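Local structure of uncharacterized protein MJ0690 (Methanocaldococcus jannaschii, 3K32) at residues Val9-Ser14 and Val24-Leu29; Lys61-Asp66 and Glu96-Glu101; Met76-Lys81 and His175-Arg180; Ser19-Val24 and Lys144-Leu149. The protein is of unknown function but is predicted to be a tRNA methyltransferase subunit, with a HUP-type fold whose PP-loop-like motif probably binds a nucleotide. One frame throughout, in Å; residues are numbered along the deposited sequence.

In the fold
Contacts 1 and 2 sit on opposite faces of the same five-stranded parallel sheet, their centres about 17 Å apart: helix 17-28 covers one face at strand 8-12, helix 84-98 the other at edge strand 59-64. Contact 4 shares helix 17-28, and Val24, with contact 1; their centres are about 11 Å apart, and both touch the second subunit. Between them, Ser14 N meets Ser19 OG in a probable hydrogen bond across the PP-loop-like turn, where glycerol, probably from the crystallisation liquor, hydrogen-bonds to Ser14 OG and Ser19 N. Contact 3 is remote, its centre about 31 Å from contact 1 and about 30 Å from contact 4, where helix 68-80 meets helix 169-180.

Contact 1: Val9-Ser14 and Val24-Leu29; sequences VHVLFS and VILKKL
Strand 8-12 passes beneath helix 17-28 so that the two backbones come nearest at Val9 and Leu26, whose CA atoms are 8.1 Å apart. One leucine bridges that gap. Leu26 points at the sheet and meets two alternate residues of the strand, Val9 and Val11, whose side chains both rise toward the helix. The methyl CD2 of Leu26 reaches out to CG2 of Val11 tip to tip, at 3.7 Å. Val9 comes in differently: its side chain crosses that of Leu26 at about a right angle, and its CG1 lies 4.1 Å from Leu26 CG, against the branch point instead of a methyl. With chi1 at 51°, Val9 places CG1 in the crowded position between backbone N and carbonyl carbon, and it is this branch that meets the leucine. His10, between the two valines, projects from the other face of the sheet, toward Tyr102 and His34. All three touching residues are buried, and Ala106 of strand 104-106 packs on both Val9 and Leu26. Further along, the chain leaves the strand at Phe13 and Ser14, where Ser14 OG bonds to Gly16 N. This is the opening of a beta-alpha-beta unit, strand 8-12, helix 17-28 and strand 32-39, with a glycine-rich strand-to-helix turn whose sequence matches the nucleotide-binding PP-loop of ATP pyrophosphatases.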
loop_
_atom_site.group_PDB
_atom_site.type_symbol
_atom_site.label_atom_id
_atom_site.label_comp_id
_atom_site.label_asym_id
_atom_site.label_seq_id
_atom_site.Cartn_x
_atom_site.Cartn_y
_atom_site.Cartn_z
ATOM N N VAL B 9 13.825 0.108 -10.075
ATOM C CA VAL B 9 13.206 -0.852 -9.185
ATOM C C VAL B 9 12.781 -2.083 -9.968
ATOM O O VAL B 9 12.310 -1.991 -11.093
ATOM C CB VAL B 9 11.993 -0.265 -8.481
ATOM C CG1 VAL B 9 11.051 0.363 -9.481
ATOM C CG2 VAL B 9 11.296 -1.353 -7.702
ATOM N N HIS B 10 12.964 -3.246 -9.375
ATOM C CA HIS B 10 12.699 -4.480 -10.086
ATOM C C HIS B 10 11.406 -5.101 -9.579
ATOM O O HIS B 10 11.281 -5.436 -8.402
ATOM C CB HIS B 10 13.906 -5.418 -9.986
ATOM C CG HIS B 10 15.121 -4.886 -10.697
ATOM N ND1 HIS B 10 16.002 -4.006 -10.100
ATOM C CD2 HIS B 10 15.565 -5.071 -11.957
ATOM C CE1 HIS B 10 16.947 -3.688 -10.964
ATOM N NE2 HIS B 10 16.708 -4.311 -12.102
ATOM N N VAL B 11 10.443 -5.228 -10.483
ATOM C CA VAL B 11 9.076 -5.560 -10.127
ATOM C C VAL B 11 8.691 -6.957 -10.593
ATOM O O VAL B 11 8.534 -7.199 -11.785
ATOM C CB VAL B 11 8.101 -4.586 -10.798
ATOM C CG1 VAL B 11 6.687 -4.780 -10.250
ATOM C CG2 VAL B 11 8.559 -3.155 -10.636
ATOM N N LEU B 12 8.524 -7.875 -9.654
ATOM C CA LEU B 12 7.924 -9.155 -9.987
ATOM C C LEU B 12 6.614 -8.864 -10.682
ATOM O O LEU B 12 5.819 -8.053 -10.219
ATOM C CB LEU B 12 7.700 -9.986 -8.732
ATOM C CG LEU B 12 9.003 -10.600 -8.228
ATOM C CD1 LEU B 12 8.944 -10.885 -6.740
ATOM C CD2 LEU B 12 9.295 -11.873 -9.031
ATOM N N PHE B 13 6.395 -9.511 -11.811
ATOM C CA PHE B 13 5.322 -9.095 -12.692
ATOM C C PHE B 13 4.693 -10.314 -13.364
ATOM O O PHE B 13 5.396 -11.150 -13.941
ATOM C CB PHE B 13 5.893 -8.108 -13.707
ATOM C CG PHE B 13 4.883 -7.537 -14.660
ATOM C CD1 PHE B 13 4.019 -6.529 -14.257
ATOM C CD2 PHE B 13 4.837 -7.970 -15.981
ATOM C CE1 PHE B 13 3.102 -5.992 -15.144
ATOM C CE2 PHE B 13 3.932 -7.421 -16.874
ATOM C CZ PHE B 13 3.057 -6.437 -16.452
ATOM N N SER B 14 3.366 -10.413 -13.266
ATOM C CA SER B 14 2.635 -11.573 -13.784
ATOM C C SER B 14 1.843 -11.214 -15.027
ATOM O O SER B 14 1.431 -12.093 -15.780
ATOM C CB SER B 14 1.650 -12.089 -12.744
ATOM O OG SER B 14 0.515 -11.227 -12.699
ATOM N N VAL B 24 2.649 0.674 -12.956
ATOM C CA VAL B 24 2.168 2.013 -13.235
ATOM C C VAL B 24 2.347 2.961 -12.061
ATOM O O VAL B 24 2.750 4.092 -12.213
ATOM C CB VAL B 24 0.674 1.968 -13.612
ATOM C CG1 VAL B 24 0.116 3.381 -13.735
ATOM C CG2 VAL B 24 0.489 1.193 -14.902
ATOM N N ILE B 25 2.048 2.492 -10.872
ATOM C CA ILE B 25 2.234 3.342 -9.721
ATOM C C ILE B 25 3.707 3.668 -9.512
ATOM O O ILE B 25 4.066 4.834 -9.344
ATOM C CB ILE B 25 1.607 2.719 -8.483
ATOM C CG1 ILE B 25 0.092 2.673 -8.685
ATOM C CG2 ILE B 25 1.993 3.504 -7.229
ATOM C CD1 ILE B 25 -0.640 1.888 -7.615
ATOM N N LEU B 26 4.563 2.645 -9.540
ATOM C CA LEU B 26 5.994 2.877 -9.367
ATOM C C LEU B 26 6.447 3.951 -10.360
ATOM O O LEU B 26 7.169 4.895 -9.992
ATOM C CB LEU B 26 6.777 1.581 -9.569
ATOM C CG LEU B 26 7.174 0.723 -8.341
ATOM C CD1 LEU B 26 6.662 1.253 -6.985
ATOM C CD2 LEU B 26 6.800 -0.746 -8.532
ATOM N N LYS B 27 5.994 3.816 -11.614
ATOM C CA LYS B 27 6.360 4.770 -12.646
ATOM C C LYS B 27 5.838 6.176 -12.342
ATOM O O LYS B 27 6.526 7.157 -12.590
ATOM C CB LYS B 27 5.905 4.316 -14.028
ATOM C CG LYS B 27 6.204 5.346 -15.090
ATOM C CD LYS B 27 6.148 4.767 -16.495
ATOM C CE LYS B 27 6.451 5.834 -17.554
ATOM N NZ LYS B 27 7.680 6.632 -17.223
ATOM N N LYS B 28 4.628 6.261 -11.789
ATOM C CA LYS B 28 4.063 7.533 -11.361
ATOM C C LYS B 28 4.964 8.202 -10.338
ATOM O O LYS B 28 5.115 9.415 -10.342
ATOM C CB LYS B 28 2.675 7.334 -10.744
ATOM C CG LYS B 28 1.626 6.758 -11.695
ATOM C CD LYS B 28 1.447 7.637 -12.889
ATOM C CE LYS B 28 0.106 7.385 -13.568
ATOM N NZ LYS B 28 -0.151 8.387 -14.663
ATOM N N LEU B 29 5.562 7.405 -9.458
ATOM C CA LEU B 29 6.391 7.953 -8.386
ATOM C C LEU B 29 7.816 8.318 -8.811
ATOM O O LEU B 29 8.627 8.756 -7.990
ATOM C CB LEU B 29 6.421 6.996 -7.195
ATOM C CG LEU B 29 5.031 6.682 -6.637
ATOM C CD1 LEU B 29 5.103 5.586 -5.588
ATOM C CD2 LEU B 29 4.356 7.928 -6.070
#

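Contact 2: Lys61-Asp66 and Glu96-Glu101; sequences KVITLD and EILADE
Leu65 leans from just past the end of strand 59-64 toward Ile97 and Leu98 of helix 84-98, and its side chain is the easiest one to follow. CB leads away from the sheet to CG, which lies 4.1 Å from Ile97 CD1; the two side chains approach tip to tip. From there the branches part. CD2 carries on to the helix and comes beside two methyls, Leu98 CD2 and Ile97 CD1, each 4.2 Å off. The other methyl, Leu65 CD1, folds back along its own segment, to 3.5 Å from Ile63 CG2. Ile63, two residues earlier and on the same face, makes the closer approach to the helix. Its CG1 stands beside the backbone N (chi1 -63°) and sends CD1 out to Leu98 CD1, 3.5 Å away, the two chains sliding past each other in opposite directions. Leu98 thus serves both residues, one with each methyl. Ile38 of the neighbouring strand lies against Ile63 and Leu65, and Leu105 packs on Leu98. Apolar side chains on alternate residues at the end of an edge strand, met by a helix packed on that face, are what one expects at the edge of the parallel sheet in a three-layer alpha/beta/alpha fold.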
loop_
_atom_site.group_PDB
_atom_site.type_symbol
_atom_site.label_atom_id
_atom_site.label_comp_id
_atom_site.label_asym_id
_atom_site.label_seq_id
_atom_site.Cartn_x
_atom_site.Cartn_y
_atom_site.Cartn_z
ATOM N N LYS B 61 12.072 -8.705 -18.462
ATOM C CA LYS B 61 13.097 -9.728 -18.401
ATOM C C LYS B 61 12.504 -10.969 -17.745
ATOM O O LYS B 61 11.698 -10.861 -16.821
ATOM C CB LYS B 61 14.274 -9.204 -17.574
ATOM C CG LYS B 61 15.462 -10.141 -17.460
ATOM C CD LYS B 61 16.759 -9.342 -17.505
ATOM C CE LYS B 61 17.631 -9.578 -16.291
ATOM N NZ LYS B 61 17.013 -9.019 -15.061
ATOM N N VAL B 62 12.874 -12.149 -18.223
ATOM C CA VAL B 62 12.524 -13.350 -17.480
ATOM C C VAL B 62 13.740 -13.943 -16.793
ATOM O O VAL B 62 14.794 -14.087 -17.379
ATOM C CB VAL B 62 11.751 -14.427 -18.302
ATOM C CG1 VAL B 62 11.183 -13.856 -19.609
ATOM C CG2 VAL B 62 12.594 -15.661 -18.520
ATOM N N ILE B 63 13.566 -14.263 -15.521
ATOM C CA ILE B 63 14.603 -14.831 -14.697
ATOM C C ILE B 63 14.315 -16.311 -14.447
ATOM O O ILE B 63 13.250 -16.681 -13.927
ATOM C CB ILE B 63 14.621 -14.096 -13.373
ATOM C CG1 ILE B 63 14.976 -12.636 -13.627
ATOM C CG2 ILE B 63 15.589 -14.762 -12.392
ATOM C CD1 ILE B 63 15.285 -11.869 -12.402
ATOM N N THR B 64 15.259 -17.159 -14.817
ATOM C CA THR B 64 15.071 -18.593 -14.675
ATOM C C THR B 64 15.628 -19.092 -13.339
ATOM O O THR B 64 16.793 -18.860 -13.015
ATOM C CB THR B 64 15.717 -19.337 -15.853
ATOM O OG1 THR B 64 15.240 -18.764 -17.076
ATOM C CG2 THR B 64 15.370 -20.817 -15.816
ATOM N N LEU B 65 14.780 -19.764 -12.562
ATOM C CA LEU B 65 15.176 -20.290 -11.253
ATOM C C LEU B 65 15.143 -21.814 -11.255
ATOM O O LEU B 65 14.577 -22.422 -12.161
ATOM C CB LEU B 65 14.271 -19.724 -10.155
ATOM C CG LEU B 65 14.821 -18.455 -9.471
ATOM C CD1 LEU B 65 15.683 -17.612 -10.393
ATOM C CD2 LEU B 65 13.719 -17.627 -8.855
ATOM N N ASP B 66 15.757 -22.422 -10.247
ATOM C CA ASP B 66 15.814 -23.880 -10.147
ATOM C C ASP B 66 14.407 -24.498 -10.045
ATOM O O ASP B 66 13.571 -24.065 -9.241
ATOM C CB ASP B 66 16.687 -24.299 -8.957
ATOM C CG ASP B 66 17.021 -25.791 -8.960
ATOM O OD1 ASP B 66 16.100 -26.645 -9.063
ATOM O OD2 ASP B 66 18.226 -26.113 -8.840
ATOM N N GLU B 96 14.060 -14.003 -1.519
ATOM C CA GLU B 96 15.411 -14.207 -0.961
ATOM C C GLU B 96 16.469 -14.232 -2.048
ATOM O O GLU B 96 17.527 -13.616 -1.911
ATOM C CB GLU B 96 15.531 -15.525 -0.190
ATOM C CG GLU B 96 14.721 -15.613 1.062
ATOM C CD GLU B 96 15.225 -14.707 2.159
ATOM O OE1 GLU B 96 16.449 -14.658 2.389
ATOM O OE2 GLU B 96 14.383 -14.051 2.802
ATOM N N ILE B 97 16.187 -14.979 -3.111
ATOM C CA ILE B 97 17.107 -15.099 -4.234
ATOM C C ILE B 97 17.283 -13.764 -4.948
ATOM O O ILE B 97 18.399 -13.330 -5.198
ATOM C CB ILE B 97 16.624 -16.159 -5.248
ATOM C CG1 ILE B 97 16.583 -17.552 -4.599
ATOM C CG2 ILE B 97 17.521 -16.167 -6.476
ATOM C CD1 ILE B 97 16.053 -18.646 -5.519
ATOM N N LEU B 98 16.175 -13.119 -5.275
ATOM C CA LEU B 98 16.227 -11.865 -6.011
ATOM C C LEU B 98 16.847 -10.750 -5.182
ATOM O O LEU B 98 17.473 -9.845 -5.719
ATOM C CB LEU B 98 14.831 -11.476 -6.505
ATOM C CG LEU B 98 14.376 -12.186 -7.789
ATOM C CD1 LEU B 98 15.348 -11.911 -8.890
ATOM C CD2 LEU B 98 14.298 -13.684 -7.589
ATOM N N ALA B 99 16.698 -10.836 -3.868
ATOM C CA ALA B 99 17.269 -9.829 -2.970
ATOM C C ALA B 99 18.802 -9.805 -2.928
ATOM O O ALA B 99 19.388 -8.907 -2.349
ATOM C CB ALA B 99 16.698 -9.978 -1.565
ATOM N N ASP B 100 19.449 -10.811 -3.508
ATOM C CA ASP B 100 20.910 -10.824 -3.588
ATOM C C ASP B 100 21.370 -10.028 -4.794
ATOM O O ASP B 100 22.524 -9.600 -4.851
ATOM C CB ASP B 100 21.473 -12.262 -3.663
ATOM C CG ASP B 100 21.330 -13.033 -2.340
ATOM O OD1 ASP B 100 21.504 -12.430 -1.264
ATOM O OD2 ASP B 100 21.050 -14.251 -2.374
ATOM N N GLU B 101 20.464 -9.817 -5.751
ATOM C CA GLU B 101 20.815 -9.170 -7.015
ATOM C C GLU B 101 20.280 -7.746 -7.189
ATOM O O GLU B 101 20.900 -6.945 -7.874
ATOM C CB GLU B 101 20.375 -10.028 -8.206
ATOM C CG GLU B 101 21.216 -11.277 -8.418
ATOM C CD GLU B 101 20.368 -12.538 -8.556
ATOM O OE1 GLU B 101 20.774 -13.589 -8.013
ATOM O OE2 GLU B 101 19.295 -12.476 -9.197
#

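Contact 3: Met76-Lys81 and His175-Arg180; sequences MIIEHK and HILKER
Leu177 of helix 169-180 points at helix 68-80 with its two methyls divided between neighbouring isoleucines. CD2 meets Ile78 CD1 at 3.4 Å, a tight approach in which the side chains slide past each other in opposite directions. CD1 turns to Ile77, whose side chain crosses Leu177 at about a right angle and offers CG2 at 3.9 Å. That branch is presented because Ile77 holds CG2 anti to its backbone N, while CG1 (chi1 -68°) leads away from helix 169-180; the side chain also touches Ala86 and Pro83. The short helix segments cross at -77° with their axes 11.6 Å apart at closest. This is a steep helix-helix junction, joining the helix that follows edge strand 59-64 to one near the C-terminal end of the chain, and Tyr187 of the short helix 184-187 packs against both Ile77 and Leu177. Arg180 closes the flank toward helix 68-80. Its chain runs extended from CG to NE, bringing the guanidinium edge-on to Ile78, with NH1 4.0 Å from Ile78 CG1 and CG1 near the guanidinium plane. The charge itself is engaged along helix 68-80, where NH2 forms salt bridges with Asp75 and Glu71; this probably anchors the guanidinium beside the isoleucine.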
loop_
_atom_site.group_PDB
_atom_site.type_symbol
_atom_site.label_atom_id
_atom_site.label_comp_id
_atom_site.label_asym_id
_atom_site.label_seq_id
_atom_site.Cartn_x
_atom_site.Cartn_y
_atom_site.Cartn_z
HETATM N N MSE B 76 3.874 -29.682 -1.694
HETATM C CA MSE B 76 3.051 -28.984 -0.709
HETATM C C MSE B 76 1.570 -28.873 -1.090
HETATM O O MSE B 76 0.686 -29.019 -0.241
HETATM C CB MSE B 76 3.634 -27.609 -0.444
HETATM C CG MSE B 76 5.047 -27.664 0.073
HETATM SE SE MSE B 76 5.805 -25.871 0.280
HETATM C CE MSE B 76 4.515 -25.219 1.555
ATOM N N ILE B 77 1.299 -28.596 -2.360
ATOM C CA ILE B 77 -0.070 -28.622 -2.857
ATOM C C ILE B 77 -0.679 -29.999 -2.606
ATOM O O ILE B 77 -1.772 -30.109 -2.073
ATOM C CB ILE B 77 -0.128 -28.326 -4.363
ATOM C CG1 ILE B 77 0.259 -26.878 -4.635
ATOM C CG2 ILE B 77 -1.516 -28.558 -4.890
ATOM C CD1 ILE B 77 -0.667 -25.897 -3.998
ATOM N N ILE B 78 0.043 -31.051 -2.976
ATOM C CA ILE B 78 -0.483 -32.404 -2.822
ATOM C C ILE B 78 -0.973 -32.711 -1.406
ATOM O O ILE B 78 -1.782 -33.613 -1.217
ATOM C CB ILE B 78 0.542 -33.498 -3.200
ATOM C CG1 ILE B 78 1.126 -33.273 -4.596
ATOM C CG2 ILE B 78 -0.123 -34.866 -3.133
ATOM C CD1 ILE B 78 0.107 -33.360 -5.699
ATOM N N GLU B 79 -0.489 -31.982 -0.409
ATOM C CA GLU B 79 -0.836 -32.332 0.963
ATOM C C GLU B 79 -1.653 -31.266 1.666
ATOM O O GLU B 79 -2.408 -31.569 2.593
ATOM C CB GLU B 79 0.413 -32.672 1.772
ATOM C CG GLU B 79 1.236 -31.478 2.171
ATOM C CD GLU B 79 2.649 -31.866 2.535
ATOM O OE1 GLU B 79 3.249 -31.195 3.401
ATOM O OE2 GLU B 79 3.156 -32.850 1.955
ATOM N N HIS B 80 -1.508 -30.019 1.237
ATOM C CA HIS B 80 -2.368 -28.977 1.766
ATOM C C HIS B 80 -3.656 -28.909 0.960
ATOM O O HIS B 80 -4.701 -28.500 1.466
ATOM C CB HIS B 80 -1.650 -27.633 1.806
ATOM C CG HIS B 80 -0.773 -27.461 3.007
ATOM N ND1 HIS B 80 0.602 -27.599 2.955
ATOM C CD2 HIS B 80 -1.074 -27.178 4.298
ATOM C CE1 HIS B 80 1.106 -27.401 4.158
ATOM N NE2 HIS B 80 0.109 -27.146 4.995
ATOM N N LYS B 81 -3.567 -29.339 -0.294
ATOM C CA LYS B 81 -4.689 -29.332 -1.231
ATOM C C LYS B 81 -5.154 -27.932 -1.634
ATOM O O LYS B 81 -5.580 -27.732 -2.765
ATOM C CB LYS B 81 -5.846 -30.181 -0.718
ATOM C CG LYS B 81 -5.497 -31.650 -0.612
ATOM C CD LYS B 81 -5.223 -32.283 -1.964
ATOM C CE LYS B 81 -4.438 -33.569 -1.770
ATOM N NZ LYS B 81 -4.541 -34.526 -2.902
ATOM N N HIS B 175 1.446 -27.502 -14.036
ATOM C CA HIS B 175 2.011 -28.419 -15.006
ATOM C C HIS B 175 2.673 -29.627 -14.357
ATOM O O HIS B 175 2.465 -30.767 -14.780
ATOM C CB HIS B 175 3.014 -27.704 -15.891
ATOM C CG HIS B 175 3.272 -28.409 -17.182
ATOM N ND1 HIS B 175 4.350 -29.250 -17.368
ATOM C CD2 HIS B 175 2.583 -28.417 -18.343
ATOM C CE1 HIS B 175 4.319 -29.736 -18.595
ATOM N NE2 HIS B 175 3.256 -29.246 -19.209
ATOM N N ILE B 176 3.485 -29.376 -13.337
ATOM C CA ILE B 176 4.150 -30.464 -12.635
ATOM C C ILE B 176 3.094 -31.421 -12.098
ATOM O O ILE B 176 3.256 -32.636 -12.167
ATOM C CB ILE B 176 5.063 -29.952 -11.491
ATOM C CG1 ILE B 176 6.175 -29.067 -12.058
ATOM C CG2 ILE B 176 5.679 -31.117 -10.726
ATOM C CD1 ILE B 176 7.115 -28.521 -11.018
ATOM N N LEU B 177 1.996 -30.868 -11.595
ATOM C CA LEU B 177 0.937 -31.687 -11.007
ATOM C C LEU B 177 0.338 -32.627 -12.042
ATOM O O LEU B 177 0.111 -33.805 -11.768
ATOM C CB LEU B 177 -0.142 -30.812 -10.377
ATOM C CG LEU B 177 0.344 -30.015 -9.168
ATOM C CD1 LEU B 177 -0.690 -28.986 -8.711
ATOM C CD2 LEU B 177 0.704 -30.955 -8.039
ATOM N N LYS B 178 0.100 -32.104 -13.237
ATOM C CA LYS B 178 -0.346 -32.939 -14.336
ATOM C C LYS B 178 0.645 -34.078 -14.579
ATOM O O LYS B 178 0.293 -35.245 -14.414
ATOM C CB LYS B 178 -0.566 -32.111 -15.604
ATOM C CG LYS B 178 -1.897 -31.368 -15.613
ATOM C CD LYS B 178 -2.234 -30.810 -16.997
ATOM C CE LYS B 178 -1.931 -29.317 -17.101
ATOM N NZ LYS B 178 -2.976 -28.479 -16.443
ATOM N N GLU B 179 1.881 -33.741 -14.943
ATOM C CA GLU B 179 2.894 -34.756 -15.193
ATOM C C GLU B 179 2.809 -35.831 -14.133
ATOM O O GLU B 179 3.023 -37.014 -14.406
ATOM C CB GLU B 179 4.300 -34.159 -15.145
ATOM C CG GLU B 179 4.706 -33.360 -16.355
ATOM C CD GLU B 179 6.055 -32.690 -16.168
ATOM O OE1 GLU B 179 6.730 -32.983 -15.158
ATOM O OE2 GLU B 179 6.442 -31.873 -17.030
ATOM N N ARG B 180 2.497 -35.402 -12.916
ATOM C CA ARG B 180 2.627 -36.266 -11.757
ATOM C C ARG B 180 1.523 -37.299 -11.682
ATOM O O ARG B 180 1.629 -38.285 -10.950
ATOM C CB ARG B 180 2.693 -35.437 -10.475
ATOM C CG ARG B 180 4.106 -34.971 -10.133
ATOM C CD ARG B 180 4.110 -34.151 -8.868
ATOM N NE ARG B 180 5.453 -33.769 -8.452
ATOM C CZ ARG B 180 5.755 -33.372 -7.221
ATOM N NH1 ARG B 180 4.799 -33.325 -6.300
ATOM N NH2 ARG B 180 7.002 -33.031 -6.904
#

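Contact 4: Ser19-Val24 and Lys144-Leu149; sequences SSLSAV and KTLRHL
Leu21 against Leu149 and Leu146 is a buried apolar contact between two helices, 17-28 and 143-153, on the side of the fold where the second subunit approaches. The backbones are nearest at Leu21 and Leu149, with CA atoms 7.8 Å apart. Nearly everything on the first helix's side depends on one methyl. Leu21 sets CG beside its backbone N (chi1 -75°) and extends CD1 toward the facing helix, where it meets Leu149 CB at 3.8 Å. The same CD1 lies 3.9 Å from the backbone O of Leu146 and 4.5 Å from Leu146 CG, so it enters between two residues one helical turn apart. Leu21 and Leu149 cross obliquely, the methyl landing on the base of Leu149 rather than its branches. Phe154 packs on Leu21 within the chain, and Tyr31 of the second subunit lies on Leu149, while Thr145 OG1 bonds to Gln133 NE2 of that subunit. On its own helix, Ser22 OG donates to Ser19 O at 2.6 Å, tilted 22° from the carbonyl plane, and Ala23 N shares the same acceptor. The hydroxyls of Ser19, Ser20, Ser22 and Thr145 all have hydrogen-bond partners, none of them across this contact. Between the two segments only dispersion and the burial of apolar surface operate, so the contact rests on the fit of Leu21 against the facing helix and not on a directional bond.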
loop_
_atom_site.group_PDB
_atom_site.type_symbol
_atom_site.label_atom_id
_atom_site.label_comp_id
_atom_site.label_asym_id
_atom_site.label_seq_id
_atom_site.Cartn_x
_atom_site.Cartn_y
_atom_site.Cartn_z
ATOM N N SER B 19 -0.934 -6.450 -10.885
ATOM C CA SER B 19 0.495 -6.385 -11.130
ATOM C C SER B 19 0.837 -5.183 -12.013
ATOM O O SER B 19 1.818 -4.492 -11.786
ATOM C CB SER B 19 0.960 -7.685 -11.797
ATOM O OG SER B 19 2.373 -7.757 -11.863
ATOM N N SER B 20 0.020 -4.949 -13.027
ATOM C CA SER B 20 0.220 -3.835 -13.939
ATOM C C SER B 20 0.032 -2.500 -13.218
ATOM O O SER B 20 0.783 -1.574 -13.434
ATOM C CB SER B 20 -0.749 -3.940 -15.114
ATOM O OG SER B 20 -0.550 -5.146 -15.820
ATOM N N LEU B 21 -0.972 -2.418 -12.351
ATOM C CA LEU B 21 -1.162 -1.247 -11.512
ATOM C C LEU B 21 0.071 -0.980 -10.660
ATOM O O LEU B 21 0.449 0.186 -10.463
ATOM C CB LEU B 21 -2.396 -1.387 -10.611
ATOM C CG LEU B 21 -3.764 -1.228 -11.273
ATOM C CD1 LEU B 21 -4.873 -1.289 -10.229
ATOM C CD2 LEU B 21 -3.832 0.065 -12.075
ATOM N N SER B 22 0.710 -2.037 -10.150
ATOM C CA SER B 22 1.902 -1.794 -9.338
ATOM C C SER B 22 2.985 -1.125 -10.187
ATOM O O SER B 22 3.584 -0.140 -9.767
ATOM C CB SER B 22 2.421 -3.053 -8.619
ATOM O OG SER B 22 2.989 -3.987 -9.515
ATOM N N ALA B 23 3.215 -1.665 -11.382
ATOM C CA ALA B 23 4.166 -1.082 -12.329
ATOM C C ALA B 23 3.866 0.401 -12.491
ATOM O O ALA B 23 4.700 1.252 -12.192
ATOM C CB ALA B 23 4.068 -1.778 -13.684
ATOM N N VAL B 24 2.649 0.674 -12.956
ATOM C CA VAL B 24 2.168 2.013 -13.235
ATOM C C VAL B 24 2.347 2.961 -12.061
ATOM O O VAL B 24 2.750 4.092 -12.213
ATOM C CB VAL B 24 0.674 1.968 -13.612
ATOM C CG1 VAL B 24 0.116 3.381 -13.735
ATOM C CG2 VAL B 24 0.489 1.193 -14.902
ATOM N N LYS B 144 -12.110 -3.463 -3.937
ATOM C CA LYS B 144 -12.950 -2.525 -4.676
ATOM C C LYS B 144 -12.147 -1.357 -5.251
ATOM O O LYS B 144 -12.337 -0.982 -6.393
ATOM C CB LYS B 144 -14.125 -2.029 -3.828
ATOM C CG LYS B 144 -15.203 -3.074 -3.607
ATOM C CD LYS B 144 -15.148 -3.630 -2.193
ATOM C CE LYS B 144 -15.805 -2.685 -1.191
ATOM N NZ LYS B 144 -17.285 -2.666 -1.354
ATOM N N THR B 145 -11.234 -0.799 -4.472
ATOM C CA THR B 145 -10.420 0.303 -4.969
ATOM C C THR B 145 -9.582 -0.084 -6.203
ATOM O O THR B 145 -9.482 0.682 -7.170
ATOM C CB THR B 145 -9.516 0.872 -3.864
ATOM O OG1 THR B 145 -10.317 1.175 -2.717
ATOM C CG2 THR B 145 -8.838 2.130 -4.347
ATOM N N LEU B 146 -8.985 -1.272 -6.153
ATOM C CA LEU B 146 -8.213 -1.823 -7.263
ATOM C C LEU B 146 -9.083 -2.089 -8.478
ATOM O O LEU B 146 -8.654 -1.871 -9.619
ATOM C CB LEU B 146 -7.526 -3.129 -6.852
ATOM C CG LEU B 146 -6.079 -3.169 -6.338
ATOM C CD1 LEU B 146 -5.588 -1.841 -5.791
ATOM C CD2 LEU B 146 -5.901 -4.282 -5.300
ATOM N N ARG B 147 -10.297 -2.585 -8.248
ATOM C CA ARG B 147 -11.186 -2.860 -9.367
ATOM C C ARG B 147 -11.434 -1.540 -10.096
ATOM O O ARG B 147 -11.366 -1.473 -11.320
ATOM C CB ARG B 147 -12.499 -3.477 -8.899
ATOM C CG ARG B 147 -13.264 -4.173 -9.999
ATOM C CD ARG B 147 -14.772 -3.995 -9.872
ATOM N NE ARG B 147 -15.346 -4.662 -8.706
ATOM C CZ ARG B 147 -15.938 -4.030 -7.695
ATOM N NH1 ARG B 147 -16.031 -2.704 -7.693
ATOM N NH2 ARG B 147 -16.439 -4.724 -6.682
ATOM N N HIS B 148 -11.675 -0.480 -9.330
ATOM C CA HIS B 148 -11.933 0.832 -9.917
ATOM C C HIS B 148 -10.737 1.405 -10.656
ATOM O O HIS B 148 -10.892 1.985 -11.728
ATOM C CB HIS B 148 -12.403 1.834 -8.861
ATOM C CG HIS B 148 -12.256 3.265 -9.283
ATOM N ND1 HIS B 148 -11.158 4.026 -8.945
ATOM C CD2 HIS B 148 -13.059 4.065 -10.020
ATOM C CE1 HIS B 148 -11.298 5.243 -9.445
ATOM N NE2 HIS B 148 -12.443 5.295 -10.102
ATOM N N LEU B 149 -9.552 1.263 -10.067
ATOM C CA LEU B 149 -8.332 1.791 -10.668
ATOM C C LEU B 149 -7.980 1.084 -11.977
ATOM O O LEU B 149 -7.595 1.726 -12.959
ATOM C CB LEU B 149 -7.165 1.711 -9.679
ATOM C CG LEU B 149 -7.131 2.740 -8.537
ATOM C CD1 LEU B 149 -6.173 2.309 -7.444
ATOM C CD2 LEU B 149 -6.770 4.131 -9.030
#